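Local atomic coordinates of AncCDT-1 (PDB entry 5T0W), a protein that binds arginine as an ancestral periplasmic amino acid-binding protein, a forerunner of the enzyme cyclohexadienyl dehydratase. Residues Phe38-Lys41 with Asn42-Thr46. Numbering follows the deposited sequence.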
ATOM      1  N   PHE A  38      -3.191  -9.464   2.395  1.00 32.58           N
ATOM      2  CA  PHE A  38      -2.827 -10.138   3.617  1.00 34.70           C
ATOM      3  C   PHE A  38      -3.216 -11.603   3.535  1.00 36.67           C
ATOM      4  O   PHE A  38      -3.655 -12.126   2.485  1.00 36.54           O
ATOM      5  CB  PHE A  38      -3.428  -9.426   4.831  1.00 35.30           C
ATOM      6  CG  PHE A  38      -4.906  -9.254   4.768  1.00 35.53           C
ATOM      7  CD1 PHE A  38      -5.462  -8.266   3.987  1.00 34.16           C
ATOM      8  CD2 PHE A  38      -5.750 -10.072   5.536  1.00 37.38           C
ATOM      9  CE1 PHE A  38      -6.833  -8.095   3.944  1.00 34.67           C
ATOM     10  CE2 PHE A  38      -7.113  -9.907   5.500  1.00 37.89           C
ATOM     11  CZ  PHE A  38      -7.661  -8.920   4.688  1.00 36.51           C
ATOM     12  N   LYS A  39      -2.914 -12.290   4.620  1.00 39.12           N
ATOM     13  CA  LYS A  39      -3.338 -13.659   4.799  1.00 41.53           C
ATOM     14  C   LYS A  39      -4.576 -13.651   5.650  1.00 43.13           C
ATOM     15  O   LYS A  39      -4.661 -12.906   6.619  1.00 43.55           O
ATOM     16  CB  LYS A  39      -2.231 -14.453   5.498  1.00 43.20           C
ATOM     17  CG  LYS A  39      -0.872 -14.412   4.799  1.00 42.43           C
ATOM     18  CD  LYS A  39      -0.955 -14.540   3.287  1.00 41.32           C
ATOM     19  CE  LYS A  39       0.385 -15.009   2.719  1.00 41.72           C
ATOM     20  NZ  LYS A  39       0.665 -16.445   3.012  1.00 44.12           N
ATOM     21  N   ASP A  40      -5.564 -14.457   5.262  1.00 44.61           N
ATOM     22  CA  ASP A  40      -6.692 -14.763   6.159  1.00 46.45           C
ATOM     23  C   ASP A  40      -6.271 -15.833   7.175  1.00 49.19           C
ATOM     24  O   ASP A  40      -5.122 -16.301   7.181  1.00 49.16           O
ATOM     25  CB  ASP A  40      -7.951 -15.160   5.358  1.00 46.47           C
ATOM     26  CG  ASP A  40      -7.773 -16.433   4.544  1.00 46.88           C
ATOM     27  OD1 ASP A  40      -6.748 -17.138   4.704  1.00 46.91           O
ATOM     28  OD2 ASP A  40      -8.681 -16.725   3.740  1.00 46.74           O
ATOM     29  N   LYS A  41      -7.215 -16.216   8.024  1.00 52.04           N
ATOM     30  CA  LYS A  41      -7.014 -17.284   9.032  1.00 55.25           C
ATOM     31  C   LYS A  41      -6.411 -18.605   8.500  1.00 55.71           C
ATOM     32  O   LYS A  41      -5.676 -19.280   9.226  1.00 58.00           O
ATOM     33  CB  LYS A  41      -8.325 -17.536   9.791  1.00 58.33           C
ATOM     34  CG  LYS A  41      -9.526 -17.873   8.892  1.00 59.28           C
ATOM     35  CD  LYS A  41     -10.613 -16.779   8.903  1.00 59.38           C
ATOM     36  CE  LYS A  41     -11.682 -17.135   9.932  1.00 62.86           C
ATOM     37  NZ  LYS A  41     -12.530 -15.973  10.333  1.00 63.09           N
ATOM     38  N   ASN A  42      -6.690 -18.958   7.244  1.00 53.92           N
ATOM     39  CA  ASN A  42      -6.090 -20.149   6.619  1.00 54.08           C
ATOM     40  C   ASN A  42      -4.801 -19.863   5.826  1.00 51.32           C
ATOM     41  O   ASN A  42      -4.418 -20.650   4.961  1.00 51.29           O
ATOM     42  CB  ASN A  42      -7.094 -20.809   5.662  1.00 54.74           C
ATOM     43  CG  ASN A  42      -8.399 -21.206   6.344  1.00 57.01           C
ATOM     44  OD1 ASN A  42      -8.519 -21.156   7.557  1.00 58.33           O
ATOM     45  ND2 ASN A  42      -9.392 -21.576   5.539  1.00 57.32           N
ATOM     46  N   GLY A  43      -4.147 -18.736   6.100  1.00 48.94           N
ATOM     47  CA  GLY A  43      -2.950 -18.334   5.353  1.00 46.40           C
ATOM     48  C   GLY A  43      -3.173 -18.127   3.859  1.00 43.87           C
ATOM     49  O   GLY A  43      -2.241 -18.279   3.072  1.00 43.24           O
ATOM     50  N   GLN A  44      -4.408 -17.827   3.457  1.00 42.55           N
ATOM     51  CA  GLN A  44      -4.724 -17.548   2.046  1.00 40.31           C
ATOM     52  C   GLN A  44      -4.696 -16.045   1.741  1.00 37.57           C
ATOM     53  O   GLN A  44      -5.026 -15.215   2.614  1.00 37.33           O
ATOM     54  CB  GLN A  44      -6.094 -18.126   1.642  1.00 41.27           C
ATOM     55  CG  GLN A  44      -6.189 -19.634   1.738  1.00 43.64           C
ATOM     56  CD  GLN A  44      -4.994 -20.333   1.119  1.00 43.57           C
ATOM     57  OE1 GLN A  44      -4.756 -20.214  -0.088  1.00 42.19           O
ATOM     58  NE2 GLN A  44      -4.243 -21.082   1.942  1.00 45.23           N
ATOM     59  N   TYR A  45      -4.397 -15.721   0.476  1.00 35.46           N
ATOM     60  CA  TYR A  45      -4.204 -14.362   0.074  1.00 33.12           C
ATOM     61  C   TYR A  45      -5.570 -13.722  -0.052  1.00 32.33           C
ATOM     62  O   TYR A  45      -6.509 -14.312  -0.605  1.00 32.94           O
ATOM     63  CB  TYR A  45      -3.433 -14.196  -1.230  1.00 31.96           C
ATOM     64  CG  TYR A  45      -1.926 -14.343  -1.094  1.00 32.16           C
ATOM     65  CD1 TYR A  45      -1.146 -13.274  -0.681  1.00 31.32           C
ATOM     66  CD2 TYR A  45      -1.277 -15.534  -1.426  1.00 33.32           C
ATOM     67  CE1 TYR A  45       0.235 -13.412  -0.562  1.00 31.69           C
ATOM     68  CE2 TYR A  45       0.101 -15.675  -1.315  1.00 33.66           C
ATOM     69  CZ  TYR A  45       0.859 -14.612  -0.875  1.00 32.90           C
ATOM     70  OH  TYR A  45       2.258 -14.696  -0.786  1.00 33.45           O
ATOM     71  N   THR A  46      -5.685 -12.526   0.497  1.00 30.94           N
ATOM     72  CA  THR A  46      -6.970 -11.877   0.545  1.00 30.60           C
ATOM     73  C   THR A  46      -6.801 -10.365   0.685  1.00 29.02           C
ATOM     74  O   THR A  46      -5.817  -9.894   1.215  1.00 28.51           O
ATOM     75  CB  THR A  46      -7.827 -12.483   1.679  1.00 32.55           C
ATOM     76  OG1 THR A  46      -9.120 -11.883   1.667  1.00 32.81           O
ATOM     77  CG2 THR A  46      -7.183 -12.250   3.022  1.00 33.10           C
TER
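One face of the Phe38 ring is covered by Thr46 and one face of the Tyr45 ring by the end of Lys39, two cross-strand pairs on opposite faces of a short antiparallel beta hairpin. The methyl CG2 of Thr46 sits 3.7 Å from the centre of the Phe38 ring in a CH-pi contact, while Thr46 O lies over the same ring, displaced toward the rim near CD1. Phe38 reaches this place with CG between its backbone N and carbonyl carbon (chi1 55°), which swings the ring across Thr46. On the other face of the hairpin, Lys39 and Tyr45 run alongside each other. Bends at chi2 and chi4 of Lys39 carry its CE over the Tyr45 ring, 3.9 Å from the ring centre. Lys39 NZ stands 4.6 Å from the Tyr45 ring centre in a cation-pi contact and makes a weak hydrogen bond to Gly43 O. Beyond the hairpin, the Tyr45 ring meets that of Phe66, on strand 63-68, with planes at about 35°. Reciprocal Phe38-Thr46 backbone bonds pair the strands, followed by Asp40 N to Gln44 O. A type I turn from Asp40 to Gly43 reverses the chain, Gly43 taking a positive phi (61°). The hairpin lies at the protein surface, with the Phe38 side chain about 9 Å from the bound arginine. Gln44 NE2 donates to Asn42 O at 3.1 Å, a side-chain link along the returning arm. At the turn, Asp40 OD1 receives Gln44 N, just past it, at 2.7 Å from above the carboxylate plane, and Asn42 N weakly at 3.1 Å.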